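Local coordinates for protein putative carboxymuconolactone decarboxylase (PDB 2QEU) that is of undetermined function but belongs to the carboxymuconolactone decarboxylase family of AhpD-like helical proteins, to which peroxiredoxin activity is generally assigned, at residues K15-H20 / T42-S47; S23-L28 / V86-A91; T52-E57 / Y67-L72; L63-K68 / M93-S98; D80-I85 / G119-K124. All blocks are in the same frame, centred on the assembly; numbering follows the deposited sequence. Where two conformers were deposited one is given.

Interaction 1 (K15-H20 / T42-S47); sequences KQHAAH and TFDAYS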
# COMPACT_ATOMS: atom_id res chain seq x y z
N LYS B 15 7.80 1.50 -33.44
CA LYS B 15 7.51 2.47 -34.50
C LYS B 15 6.06 2.96 -34.39
O LYS B 15 5.78 4.16 -34.53
CB LYS B 15 7.82 1.88 -35.91
N GLN B 16 5.13 2.03 -34.13
CA GLN B 16 3.71 2.37 -33.99
C GLN B 16 3.41 3.45 -32.94
O GLN B 16 2.48 4.26 -33.10
CB GLN B 16 2.89 1.13 -33.63
CG GLN B 16 2.13 0.50 -34.77
CD GLN B 16 1.13 -0.55 -34.28
OE1 GLN B 16 0.66 -0.51 -33.12
NE2 GLN B 16 0.80 -1.49 -35.16
N HIS B 17 4.17 3.45 -31.84
CA HIS B 17 3.82 4.29 -30.70
C HIS B 17 4.83 5.38 -30.45
O HIS B 17 4.68 6.15 -29.50
CB HIS B 17 3.68 3.40 -29.47
CG HIS B 17 2.57 2.41 -29.58
ND1 HIS B 17 1.24 2.79 -29.64
CD2 HIS B 17 2.58 1.06 -29.67
CE1 HIS B 17 0.48 1.71 -29.73
NE2 HIS B 17 1.27 0.65 -29.74
N ALA B 18 5.85 5.48 -31.30
CA ALA B 18 6.93 6.44 -31.06
C ALA B 18 6.43 7.90 -31.03
O ALA B 18 6.86 8.70 -30.18
CB ALA B 18 8.05 6.27 -32.11
N ALA B 19 5.50 8.24 -31.93
CA ALA B 19 4.95 9.61 -32.00
C ALA B 19 4.19 9.99 -30.71
O ALA B 19 4.27 11.13 -30.23
CB ALA B 19 4.05 9.75 -33.21
N HIS B 20 3.47 9.03 -30.15
CA HIS B 20 2.79 9.22 -28.87
C HIS B 20 3.77 9.57 -27.75
O HIS B 20 3.58 10.56 -27.03
CB HIS B 20 1.96 7.98 -28.47
CG HIS B 20 1.49 8.02 -27.04
ND1 HIS B 20 0.59 8.96 -26.58
CD2 HIS B 20 1.82 7.25 -25.97
CE1 HIS B 20 0.38 8.76 -25.29
NE2 HIS B 20 1.11 7.73 -24.90
N THR B 42 2.28 -6.98 -24.91
CA THR B 42 1.85 -6.19 -23.73
C THR B 42 2.17 -4.72 -23.88
O THR B 42 1.32 -3.87 -23.61
CB THR B 42 2.39 -6.77 -22.37
OG1 THR B 42 1.65 -7.96 -22.07
CG2 THR B 42 2.25 -5.74 -21.19
N PHE B 43 3.36 -4.40 -24.38
CA PHE B 43 3.75 -3.03 -24.61
C PHE B 43 2.78 -2.37 -25.62
O PHE B 43 2.37 -1.25 -25.41
CB PHE B 43 5.21 -2.94 -25.10
CG PHE B 43 5.61 -1.57 -25.60
CD1 PHE B 43 5.88 -0.53 -24.72
CD2 PHE B 43 5.73 -1.33 -26.97
CE1 PHE B 43 6.23 0.72 -25.17
CE2 PHE B 43 6.07 -0.07 -27.43
CZ PHE B 43 6.32 0.96 -26.54
N ASP B 44 2.39 -3.10 -26.67
CA ASP B 44 1.49 -2.55 -27.71
C ASP B 44 0.13 -2.22 -27.10
O ASP B 44 -0.34 -1.11 -27.24
CB ASP B 44 1.36 -3.51 -28.92
CG ASP B 44 0.53 -2.91 -30.06
OD1 ASP B 44 0.64 -1.70 -30.37
OD2 ASP B 44 -0.21 -3.69 -30.66
N ALA B 45 -0.49 -3.18 -26.39
CA ALA B 45 -1.83 -2.97 -25.80
C ALA B 45 -1.81 -1.85 -24.77
O ALA B 45 -2.66 -0.96 -24.78
CB ALA B 45 -2.37 -4.25 -25.20
N TYR B 46 -0.82 -1.88 -23.90
CA TYR B 46 -0.59 -0.82 -22.92
C TYR B 46 -0.42 0.53 -23.58
O TYR B 46 -1.00 1.51 -23.13
CB TYR B 46 0.63 -1.12 -22.05
CG TYR B 46 0.89 -0.03 -21.06
CD1 TYR B 46 0.12 0.05 -19.90
CD2 TYR B 46 1.84 0.95 -21.30
CE1 TYR B 46 0.32 1.05 -19.00
CE2 TYR B 46 2.06 1.96 -20.37
CZ TYR B 46 1.29 2.01 -19.24
OH TYR B 46 1.49 2.99 -18.31
N SER B 47 0.31 0.59 -24.70
CA SER B 47 0.53 1.89 -25.37
C SER B 47 -0.77 2.41 -26.00
O SER B 47 -1.04 3.62 -25.97
CB SER B 47 1.68 1.81 -26.37
OG SER B 47 2.87 1.45 -25.68
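A His-carboxylate hydrogen bond, His17 to Asp44, ties helix 10-25 to helix 40-53 in this all-helical, AhpD-like fold. The two helical segments run at 36° to each other with axes 10.4 Å apart, and the imidazole of His17 reaches across between them. Its NE2 donates to Asp44 OD1 at 2.5 Å, very short as modelled and fairly straight, with 160° at the hydrogen. The oxygen is met on its anti lone pair, the one turned away from OD2, and it lies close to the imidazole plane. Asp44 can offer that oxygen because its CG stands anti to the backbone N (chi1 -175°), which carries the carboxylate over toward helix 10-25.

The ring is also held from above and below. Ser47 CB sits 3.3 Å from the centroid of the His17 ring, almost exactly over its centre, as a CH-pi contact; Gln16 CB lies against the opposite face, nearer the rim. Phe43 adds an offset edge-to-face pairing, in which His17 turns its edge to the phenyl face with the planes perpendicular. Phe43 packs in turn on Ile13 and Leu14, while Ala45 meets Met49 of a neighbouring subunit. Ser47 OG, bonded to Tyr21 OH as well, donates to Phe43 O at 2.8 Å, on the face of that carbonyl opposite to the one met by Ser47 N.

Interaction 2 (S23-L28 / V86-A91); sequences SDMGGL and VNHTRA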
# COMPACT_ATOMS: atom_id res chain seq x y z
N SER B 23 5.64 12.95 -28.23
CA SER B 23 4.72 14.06 -28.03
C SER B 23 4.37 14.23 -26.56
O SER B 23 4.50 15.31 -25.98
CB SER B 23 3.44 13.79 -28.82
OG SER B 23 2.51 14.83 -28.64
N ASP B 24 3.99 13.12 -25.96
CA ASP B 24 3.49 13.16 -24.60
C ASP B 24 4.58 13.31 -23.57
O ASP B 24 4.44 14.11 -22.61
CB ASP B 24 2.70 11.90 -24.28
CG ASP B 24 1.95 12.03 -22.98
OD1 ASP B 24 1.10 12.97 -22.90
OD2 ASP B 24 2.25 11.21 -22.09
N MSE B 25 5.66 12.53 -23.77
CA MSE B 25 6.74 12.36 -22.78
C MSE B 25 8.14 12.81 -23.19
O MSE B 25 9.06 12.77 -22.36
CB MSE B 25 6.80 10.88 -22.32
CG MSE B 25 5.49 10.38 -21.73
SE MSE B 25 5.26 11.03 -19.88
CE MSE B 25 6.30 9.66 -18.94
N GLY B 26 8.32 13.23 -24.44
CA GLY B 26 9.66 13.55 -24.91
C GLY B 26 10.54 12.34 -25.12
O GLY B 26 11.76 12.48 -25.19
N GLY B 27 9.94 11.15 -25.25
CA GLY B 27 10.68 9.89 -25.40
C GLY B 27 10.08 8.73 -24.58
O GLY B 27 9.10 8.90 -23.83
N LEU B 28 10.65 7.53 -24.77
CA LEU B 28 10.16 6.31 -24.13
C LEU B 28 10.96 6.00 -22.85
O LEU B 28 12.16 5.75 -22.89
CB LEU B 28 10.26 5.13 -25.11
CG LEU B 28 9.55 3.83 -24.73
CD1 LEU B 28 8.06 4.09 -24.58
CD2 LEU B 28 9.82 2.71 -25.72
N VAL B 86 9.28 12.69 -12.24
CA VAL B 86 9.95 13.74 -12.98
C VAL B 86 9.46 13.71 -14.43
O VAL B 86 9.17 14.75 -14.98
CB VAL B 86 11.48 13.57 -12.88
CG1 VAL B 86 12.22 14.42 -13.93
CG2 VAL B 86 11.92 13.85 -11.47
N ASN B 87 9.35 12.52 -15.05
CA ASN B 87 8.82 12.46 -16.42
C ASN B 87 7.44 13.12 -16.60
O ASN B 87 7.20 13.83 -17.58
CB ASN B 87 8.82 11.02 -16.98
CG ASN B 87 10.24 10.49 -17.22
OD1 ASN B 87 11.17 11.28 -17.43
ND2 ASN B 87 10.40 9.17 -17.23
N HIS B 88 6.52 12.85 -15.66
CA HIS B 88 5.19 13.46 -15.71
C HIS B 88 5.19 14.96 -15.34
O HIS B 88 4.36 15.75 -15.85
CB HIS B 88 4.18 12.64 -14.90
CG HIS B 88 3.83 11.35 -15.56
ND1 HIS B 88 3.04 11.28 -16.68
CD2 HIS B 88 4.16 10.07 -15.26
CE1 HIS B 88 2.93 10.02 -17.06
NE2 HIS B 88 3.61 9.27 -16.23
N THR B 89 6.10 15.38 -14.46
CA THR B 89 6.26 16.81 -14.16
C THR B 89 6.69 17.56 -15.44
O THR B 89 6.12 18.58 -15.81
CB THR B 89 7.24 17.09 -13.02
OG1 THR B 89 6.70 16.51 -11.84
CG2 THR B 89 7.45 18.62 -12.79
N ARG B 90 7.74 17.04 -16.07
CA ARG B 90 8.22 17.55 -17.35
C ARG B 90 7.06 17.64 -18.37
O ARG B 90 6.82 18.69 -18.96
CB ARG B 90 9.38 16.68 -17.88
CG ARG B 90 10.10 17.25 -19.09
CD ARG B 90 11.16 16.27 -19.63
NE ARG B 90 12.21 15.95 -18.66
CZ ARG B 90 12.39 14.76 -18.08
NH1 ARG B 90 11.62 13.72 -18.37
NH2 ARG B 90 13.39 14.58 -17.22
N ALA B 91 6.34 16.54 -18.54
CA ALA B 91 5.20 16.47 -19.46
C ALA B 91 4.13 17.54 -19.10
O ALA B 91 3.67 18.29 -19.97
CB ALA B 91 4.59 15.05 -19.46
O HOH W 1 3.14 16.94 -22.41
O HOH W 2 8.70 13.77 -19.93
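Met25, present as selenomethionine, lays its end over one face of the His88 imidazole. Two successive bends, chi2 -78° and chi3 -84°, curl the chain so that CE comes over the ring 4.0 Å from the centroid of His88, displaced toward the rim, a CH-pi contact. SE approaches the same ring more obliquely, as a Met-aromatic contact. The same methyl touches the preceding residue of that helix, with CE 3.5 Å from Asn87 CB, and SE packs on Ala91 CB at 4.1 Å. Ala91 CB itself touches the backbone at Asp24 O, 3.3 Å away.

This is where helix 10-25 ends against the middle of helix 82-94: Met25 is the last helical residue, and Gly26 turns the chain away with positive phi. No hydrogen bond crosses directly between the segments; two waters bridge their backbones. One links Met25 O and Asn87 O, donating to both; another lies between Asp24 O and Ala91 O. In one of its two conformers, Arg90 also brings NH1 to Asn87 OD1 at 2.7 Å.

Farther out, His69 joins the two sides, bonded to Asp24 OD1 through NE2 and to His88 ND1 through ND1. Asp24 OD2 makes a salt bridge with Arg50, and His88 NE2 bonds a citrate, probably from the crystallisation liquor, that may mark a pocket.

Interaction 3 (T52-E57 / Y67-L72); sequences TMLKSE and YKHLIL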
# COMPACT_ATOMS: atom_id res chain seq x y z
N THR B 52 -5.11 6.60 -25.58
CA THR B 52 -6.48 7.09 -25.36
C THR B 52 -6.54 7.89 -24.04
O THR B 52 -7.07 9.03 -23.98
CB THR B 52 -7.54 5.97 -25.42
OG1 THR B 52 -8.84 6.53 -25.18
CG2 THR B 52 -7.29 4.91 -24.42
N MSE B 53 -5.93 7.35 -22.99
CA MSE B 53 -6.04 8.00 -21.68
C MSE B 53 -5.41 9.39 -21.65
O MSE B 53 -5.94 10.28 -21.01
CB MSE B 53 -5.40 7.15 -20.62
CG MSE B 53 -6.23 5.95 -20.23
SE MSE B 53 -5.17 4.93 -18.94
CE MSE B 53 -6.46 3.62 -18.45
N LEU B 54 -4.34 9.58 -22.42
CA LEU B 54 -3.59 10.83 -22.41
C LEU B 54 -3.85 11.67 -23.69
O LEU B 54 -3.10 12.60 -24.04
CB LEU B 54 -2.10 10.50 -22.20
CG LEU B 54 -1.76 10.18 -20.76
CD1 LEU B 54 -0.35 9.58 -20.59
CD2 LEU B 54 -1.92 11.43 -19.88
N LYS B 55 -4.95 11.36 -24.37
CA LYS B 55 -5.43 12.18 -25.48
C LYS B 55 -5.44 13.67 -25.09
O LYS B 55 -5.83 14.05 -23.98
CB LYS B 55 -6.84 11.68 -25.85
CG LYS B 55 -7.39 12.24 -27.09
CD LYS B 55 -8.27 11.23 -27.83
CE LYS B 55 -9.57 10.94 -27.10
NZ LYS B 55 -10.09 9.60 -27.53
N SER B 56 -5.00 14.50 -26.02
CA SER B 56 -5.05 15.96 -25.84
C SER B 56 -6.45 16.52 -26.09
O SER B 56 -7.31 15.88 -26.67
CB SER B 56 -4.09 16.64 -26.81
OG SER B 56 -4.54 16.41 -28.11
N GLU B 57 -6.65 17.74 -25.61
CA GLU B 57 -7.87 18.49 -25.90
C GLU B 57 -8.06 18.67 -27.42
O GLU B 57 -9.18 18.53 -27.91
CB GLU B 57 -7.79 19.85 -25.22
CG GLU B 57 -8.02 19.81 -23.73
CD GLU B 57 -7.92 21.19 -23.11
OE1 GLU B 57 -6.78 21.69 -22.90
OE2 GLU B 57 -8.99 21.76 -22.84
N TYR B 67 -3.30 18.85 -16.63
CA TYR B 67 -3.93 18.28 -15.42
C TYR B 67 -3.94 16.75 -15.39
O TYR B 67 -3.83 16.14 -14.31
CB TYR B 67 -5.33 18.88 -15.22
CG TYR B 67 -5.27 20.38 -15.00
CD1 TYR B 67 -4.33 20.95 -14.14
CD2 TYR B 67 -6.10 21.23 -15.70
CE1 TYR B 67 -4.23 22.35 -13.99
CE2 TYR B 67 -6.03 22.60 -15.55
CZ TYR B 67 -5.11 23.17 -14.71
OH TYR B 67 -5.06 24.55 -14.61
N LYS B 68 -4.02 16.13 -16.58
CA LYS B 68 -3.83 14.70 -16.69
C LYS B 68 -2.47 14.30 -16.13
O LYS B 68 -2.35 13.40 -15.30
CB LYS B 68 -3.94 14.22 -18.13
CG LYS B 68 -5.34 14.37 -18.71
CD LYS B 68 -5.50 13.55 -20.03
CE LYS B 68 -6.93 13.59 -20.48
NZ LYS B 68 -7.10 12.91 -21.76
N HIS B 69 -1.43 14.98 -16.60
CA HIS B 69 -0.09 14.70 -16.07
C HIS B 69 0.12 15.11 -14.62
O HIS B 69 0.84 14.41 -13.90
CB HIS B 69 0.97 15.29 -16.96
CG HIS B 69 1.19 14.50 -18.21
ND1 HIS B 69 1.86 13.30 -18.24
CD2 HIS B 69 0.80 14.75 -19.48
CE1 HIS B 69 1.89 12.85 -19.48
NE2 HIS B 69 1.26 13.72 -20.26
N LEU B 70 -0.54 16.17 -14.15
CA LEU B 70 -0.52 16.47 -12.73
C LEU B 70 -1.10 15.31 -11.90
O LEU B 70 -0.53 14.95 -10.88
CB LEU B 70 -1.25 17.77 -12.43
CG LEU B 70 -1.27 18.17 -10.95
CD1 LEU B 70 0.12 18.32 -10.38
CD2 LEU B 70 -2.08 19.47 -10.84
N ILE B 71 -2.22 14.73 -12.33
CA ILE B 71 -2.77 13.55 -11.62
C ILE B 71 -1.71 12.43 -11.56
O ILE B 71 -1.48 11.86 -10.51
CB ILE B 71 -4.11 13.07 -12.25
CG1 ILE B 71 -5.21 14.13 -11.96
CG2 ILE B 71 -4.51 11.66 -11.76
CD1 ILE B 71 -6.48 14.06 -12.88
N LEU B 72 -1.02 12.20 -12.69
CA LEU B 72 0.03 11.17 -12.74
C LEU B 72 1.20 11.50 -11.85
O LEU B 72 1.78 10.62 -11.20
CB LEU B 72 0.39 10.85 -14.18
CG LEU B 72 -0.72 10.10 -14.90
CD1 LEU B 72 -0.48 10.22 -16.44
CD2 LEU B 72 -0.85 8.70 -14.43
O HOH W 3 -9.16 11.52 -22.99
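Lys68 reaches across to the end of helix 40-53 and puts its ammonium among backbone carbonyls. NZ donates to Lys55 O at 2.8 Å, in the carbonyl plane and on a lone pair, and to Met53 O at 3.0 Å, this time from above the carbonyl plane. A water also lies 2.8 Å from Lys68 NZ, so three oxygens, two carbonyl and one water, grip the ammonium. The lysine chain is extended beyond CG, which lets it span from one helix to the other. Partial negative charge at the helix end would be expected to suit the ammonium; Glu104 of a neighbouring subunit adds only a long, weak ion pair.

The apolar contacts centre on Leu54 CD2. It lies over one face of the His69 imidazole, 4.2 Å from the ring centroid, as a CH-pi contact, while meeting Leu72 CD1 tip to tip at 3.9 Å. Leu54 and Lys68 pass side by side, heading opposite ways, with Leu54 CD2 against Lys68 CB. The nitrogens of His69 are engaged by Asp24 and His88 of the neighbouring helices. Thr52 and Lys55 turn outward and both bond Glu41 of another neighbouring subunit.

Here a buried lysine binds the carbonyls just where one helix gives way to loop, joining the C-terminal end of helix 40-53 to the first turns of helix 65-79 within the AhpD-like helical bundle.

Interaction 4 (L63-K68 / M93-S98); sequences LPLKYK and MNAGLS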
# COMPACT_ATOMS: atom_id res chain seq x y z
N LEU B 63 -10.40 16.83 -20.23
CA LEU B 63 -9.52 17.25 -19.13
C LEU B 63 -8.20 17.70 -19.76
O LEU B 63 -7.62 16.96 -20.51
CB LEU B 63 -9.29 16.04 -18.21
CG LEU B 63 -8.49 16.23 -16.91
CD1 LEU B 63 -9.16 17.22 -16.02
CD2 LEU B 63 -8.28 14.87 -16.22
N PRO B 64 -7.78 18.95 -19.51
CA PRO B 64 -6.54 19.44 -20.08
C PRO B 64 -5.33 18.54 -19.78
O PRO B 64 -5.22 17.99 -18.67
CB PRO B 64 -6.36 20.79 -19.39
CG PRO B 64 -7.75 21.23 -19.07
CD PRO B 64 -8.48 19.99 -18.72
N LEU B 65 -4.48 18.37 -20.78
CA LEU B 65 -3.32 17.47 -20.69
C LEU B 65 -2.43 17.79 -19.49
O LEU B 65 -1.91 16.89 -18.85
CB LEU B 65 -2.48 17.53 -21.96
CG LEU B 65 -1.36 16.51 -22.18
CD1 LEU B 65 -1.85 15.06 -21.96
CD2 LEU B 65 -0.75 16.71 -23.58
N LYS B 66 -2.23 19.08 -19.23
CA LYS B 66 -1.44 19.47 -18.07
C LYS B 66 -1.97 18.89 -16.75
O LYS B 66 -1.19 18.48 -15.85
CB LYS B 66 -1.32 20.98 -17.97
CG LYS B 66 -2.62 21.74 -17.85
CD LYS B 66 -2.28 23.27 -17.93
CE LYS B 66 -3.52 24.12 -17.93
NZ LYS B 66 -3.26 25.56 -18.17
N TYR B 67 -3.30 18.85 -16.63
CA TYR B 67 -3.93 18.28 -15.42
C TYR B 67 -3.94 16.75 -15.39
O TYR B 67 -3.83 16.14 -14.31
CB TYR B 67 -5.33 18.88 -15.22
CG TYR B 67 -5.27 20.38 -15.00
CD1 TYR B 67 -4.33 20.95 -14.14
CD2 TYR B 67 -6.10 21.23 -15.70
CE1 TYR B 67 -4.23 22.35 -13.99
CE2 TYR B 67 -6.03 22.60 -15.55
CZ TYR B 67 -5.11 23.17 -14.71
OH TYR B 67 -5.06 24.55 -14.61
N LYS B 68 -4.02 16.13 -16.58
CA LYS B 68 -3.83 14.70 -16.69
C LYS B 68 -2.47 14.30 -16.13
O LYS B 68 -2.35 13.40 -15.30
CB LYS B 68 -3.94 14.22 -18.13
CG LYS B 68 -5.34 14.37 -18.71
CD LYS B 68 -5.50 13.55 -20.03
CE LYS B 68 -6.93 13.59 -20.48
NZ LYS B 68 -7.10 12.91 -21.76
N MSE B 93 4.42 20.30 -17.47
CA MSE B 93 4.91 21.67 -17.62
C MSE B 93 5.10 22.00 -19.09
O MSE B 93 4.81 23.12 -19.53
CB MSE B 93 6.21 21.85 -16.84
CG MSE B 93 5.94 21.92 -15.34
SE MSE B 93 7.50 22.08 -14.25
CE MSE B 93 8.15 23.86 -14.88
N ASN B 94 5.51 21.00 -19.87
CA ASN B 94 5.49 21.15 -21.32
C ASN B 94 4.10 21.48 -21.84
O ASN B 94 3.98 22.22 -22.85
CB ASN B 94 6.09 19.91 -22.02
CG ASN B 94 7.61 19.90 -22.04
OD1 ASN B 94 8.24 20.96 -22.04
ND2 ASN B 94 8.20 18.72 -22.12
N ALA B 95 3.07 20.94 -21.21
CA ALA B 95 1.68 21.19 -21.59
C ALA B 95 1.07 22.42 -20.90
O ALA B 95 -0.13 22.71 -21.03
CB ALA B 95 0.82 19.90 -21.35
N GLY B 96 1.87 23.16 -20.14
CA GLY B 96 1.45 24.45 -19.60
C GLY B 96 1.25 24.53 -18.11
O GLY B 96 0.87 25.57 -17.60
N LEU B 97 1.49 23.45 -17.38
CA LEU B 97 1.28 23.53 -15.94
C LEU B 97 2.31 24.45 -15.31
O LEU B 97 3.47 24.38 -15.66
CB LEU B 97 1.42 22.15 -15.31
CG LEU B 97 0.89 22.04 -13.86
CD1 LEU B 97 -0.62 21.86 -13.84
CD2 LEU B 97 1.65 20.93 -13.07
N SER B 98 1.89 25.32 -14.40
CA SER B 98 2.84 26.13 -13.63
C SER B 98 3.41 25.39 -12.44
O SER B 98 2.80 24.43 -11.92
CB SER B 98 2.16 27.41 -13.15
OG SER B 98 1.26 27.15 -12.10
O HOH W 4 -2.64 21.17 -21.20
O HOH W 5 -1.40 26.37 -16.05
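Apolar packing of Lys66, Leu65 and Tyr67 on Ala95 to Leu97 makes up the direct contact. Lys66 holds CG between its backbone N and carbonyl carbon (chi1 59°), and from there its extended aliphatic chain runs past the turn at Gly96, with Lys66 CD 3.8 Å from Gly96 C. Near the root of the chain, Lys66 CB rests 4.0 Å from Leu97 CB. On one flank Leu65 CB meets Ala95 CB at 4.1 Å; on the other, Leu97 CD1 comes obliquely to Tyr67 CE1 at 3.6 Å. Lys66 CG also lies over the centre of one face of the Tyr67 ring.

The polar links go through water. One molecule accepts from Lys66 N, in the first turn of its helix, and donates to Ala95 O, both at 2.9 Å. A second joins Lys66 NZ to Gly96 O.

Gly96 closes helix 82-94 with positive phi in a Schellman motif, and Pro64 takes the N-cap position of helix 65-79. The beginning of helix 65-79 thus abuts the end of helix 82-94. Leu97 continues onto Leu70 and onto Leu102 of helix 99-113, Tyr67 OH bonds Glu101 of that same helix, and the Tyr67 ring meets Tyr67 of a neighbouring subunit.

Interaction 5 (D80-I85 / G119-K124); sequences DEPIGI and GKTGRK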
# COMPACT_ATOMS: atom_id res chain seq x y z
N ASP B 80 5.80 6.23 -4.95
CA ASP B 80 7.27 6.37 -4.88
C ASP B 80 7.96 5.95 -6.16
O ASP B 80 8.85 5.06 -6.16
CB ASP B 80 7.84 5.63 -3.67
CG ASP B 80 7.34 6.17 -2.38
OD1 ASP B 80 7.32 7.41 -2.19
OD2 ASP B 80 6.95 5.36 -1.53
N GLU B 81 7.54 6.53 -7.28
CA GLU B 81 8.25 6.30 -8.53
C GLU B 81 8.89 7.62 -8.94
O GLU B 81 8.22 8.47 -9.51
CB GLU B 81 7.38 5.71 -9.63
CG GLU B 81 8.19 4.74 -10.53
CD GLU B 81 9.39 5.38 -11.26
OE1 GLU B 81 10.57 5.45 -10.76
OE2 GLU B 81 9.16 5.73 -12.42
N PRO B 82 10.16 7.82 -8.55
CA PRO B 82 10.88 9.05 -8.79
C PRO B 82 11.22 9.35 -10.26
O PRO B 82 11.35 10.54 -10.64
CB PRO B 82 12.14 8.87 -7.95
CG PRO B 82 12.33 7.41 -7.87
CD PRO B 82 10.96 6.85 -7.77
N ILE B 83 11.41 8.31 -11.08
CA ILE B 83 11.68 8.52 -12.51
C ILE B 83 10.39 9.01 -13.17
O ILE B 83 10.37 10.04 -13.82
CB ILE B 83 12.18 7.22 -13.21
CG1 ILE B 83 13.47 6.76 -12.53
CG2 ILE B 83 12.40 7.48 -14.71
CD1 ILE B 83 14.49 7.82 -12.44
N GLY B 84 9.32 8.27 -12.96
CA GLY B 84 8.02 8.66 -13.45
C GLY B 84 7.55 10.01 -12.99
O GLY B 84 6.99 10.76 -13.78
N ILE B 85 7.79 10.35 -11.72
CA ILE B 85 7.31 11.63 -11.19
C ILE B 85 7.97 12.80 -11.95
O ILE B 85 7.31 13.78 -12.33
CB ILE B 85 7.43 11.80 -9.64
CG1 ILE B 85 6.37 12.80 -9.17
CG2 ILE B 85 8.85 12.29 -9.22
CD1 ILE B 85 6.32 12.99 -7.72
N GLY B 119 7.27 14.01 1.37
CA GLY B 119 8.62 13.85 1.83
C GLY B 119 9.47 12.85 1.09
O GLY B 119 10.65 13.04 0.95
N LYS B 120 8.89 11.73 0.69
CA LYS B 120 9.68 10.70 0.02
C LYS B 120 9.95 11.13 -1.43
O LYS B 120 11.07 11.45 -1.80
CB LYS B 120 9.01 9.32 0.09
CG LYS B 120 8.90 8.72 1.52
CD LYS B 120 8.19 7.35 1.55
CE LYS B 120 9.09 6.26 1.02
NZ LYS B 120 8.44 4.93 0.93
N THR B 121 8.91 11.17 -2.23
CA THR B 121 9.03 11.34 -3.67
C THR B 121 8.39 12.60 -4.21
O THR B 121 8.95 13.29 -5.10
CB THR B 121 8.42 10.05 -4.35
OG1 THR B 121 9.04 8.88 -3.79
CG2 THR B 121 8.64 10.05 -5.82
N GLY B 122 7.25 13.00 -3.64
CA GLY B 122 6.55 14.17 -4.19
C GLY B 122 7.42 15.41 -4.33
O GLY B 122 7.40 16.15 -5.32
N ARG B 123 8.20 15.70 -3.29
CA ARG B 123 9.02 16.90 -3.29
C ARG B 123 10.10 16.89 -4.37
O ARG B 123 10.59 17.95 -4.78
CB ARG B 123 9.61 17.15 -1.91
CG ARG B 123 10.63 16.14 -1.46
CD ARG B 123 11.04 16.45 -0.03
NE ARG B 123 12.08 15.57 0.48
CZ ARG B 123 13.37 15.86 0.50
NH1 ARG B 123 13.84 17.00 -0.02
NH2 ARG B 123 14.20 15.00 1.04
N LYS B 124 10.49 15.69 -4.84
CA LYS B 124 11.52 15.63 -5.91
C LYS B 124 10.99 16.27 -7.22
O LYS B 124 11.75 16.88 -8.03
CB LYS B 124 11.88 14.17 -6.15
CG LYS B 124 12.46 13.40 -4.97
CD LYS B 124 12.81 11.96 -5.35
CE LYS B 124 13.69 11.33 -4.27
NZ LYS B 124 13.88 9.90 -4.48
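Asp80 ends helix 65-79 with positive phi in a Schellman motif, and this turn brings its CA within 5.4 Å of Thr121 CA. Across this contact the Asp80 carboxylate has two partners. Thr121 OG1 donates to Asp80 OD1 at 2.8 Å, on the anti side and slightly out of the carboxylate plane. Lys120, in one of its two conformers, bends at chi3 (75°) and brings NZ to Asp80 OD2 at 2.9 Å, forming a salt bridge from well above that plane. Asp80 OD2 has a further salt bridge, to Arg79 of a neighbouring subunit, whose backbone O accepts from Lys120 NZ.

Beyond the carboxylate the contacts are van der Waals. Thr121 CG2, anti to its own N, points at the start of helix 82-94, where it lies 3.8 Å from Pro82 N. One turn on, Ile85 CD1 fits against Gly122 CA at 3.7 Å, and the extended Lys124 chain brings CD and NZ near Pro82 CB.

The tight hairpin between helices 65-79 and 82-94 is thereby fastened to the segment leading into helix 122-137. Glu81 is the N-cap of helix 82-94, and in one conformer its OE1 accepts from Ile83 N at 3.0 Å and its OE2 from Gly84 N, each donor standing well out of the carboxylate plane.

How the interactions relate
Interactions 1 and 2 both use helix 10-25 and touch where Phe43 meets Leu28, though their centres are 15 Å apart. Interactions 2, 3 and 4 crowd together, with centres 8 to 11 Å apart; 3 and 4 share Tyr67 and Lys68 on helix 65-79, and the Asp24-His69-His88 bonds join 2 to 3. Interaction 5 lies at the N-terminal end of helix 82-94, interaction 4 at its C-terminal end; 5 is about 25 Å from interaction 1 between centres, across the chain's centre. In sequence interaction 1 closes before 3, 4 and 5 open, whereas 2 crosses 1, 4 and 5. The N-terminal helix is thereby bound into the helical core, and interactions 1, 3, 4 and 5 also border neighbouring subunits of the six-chain assembly.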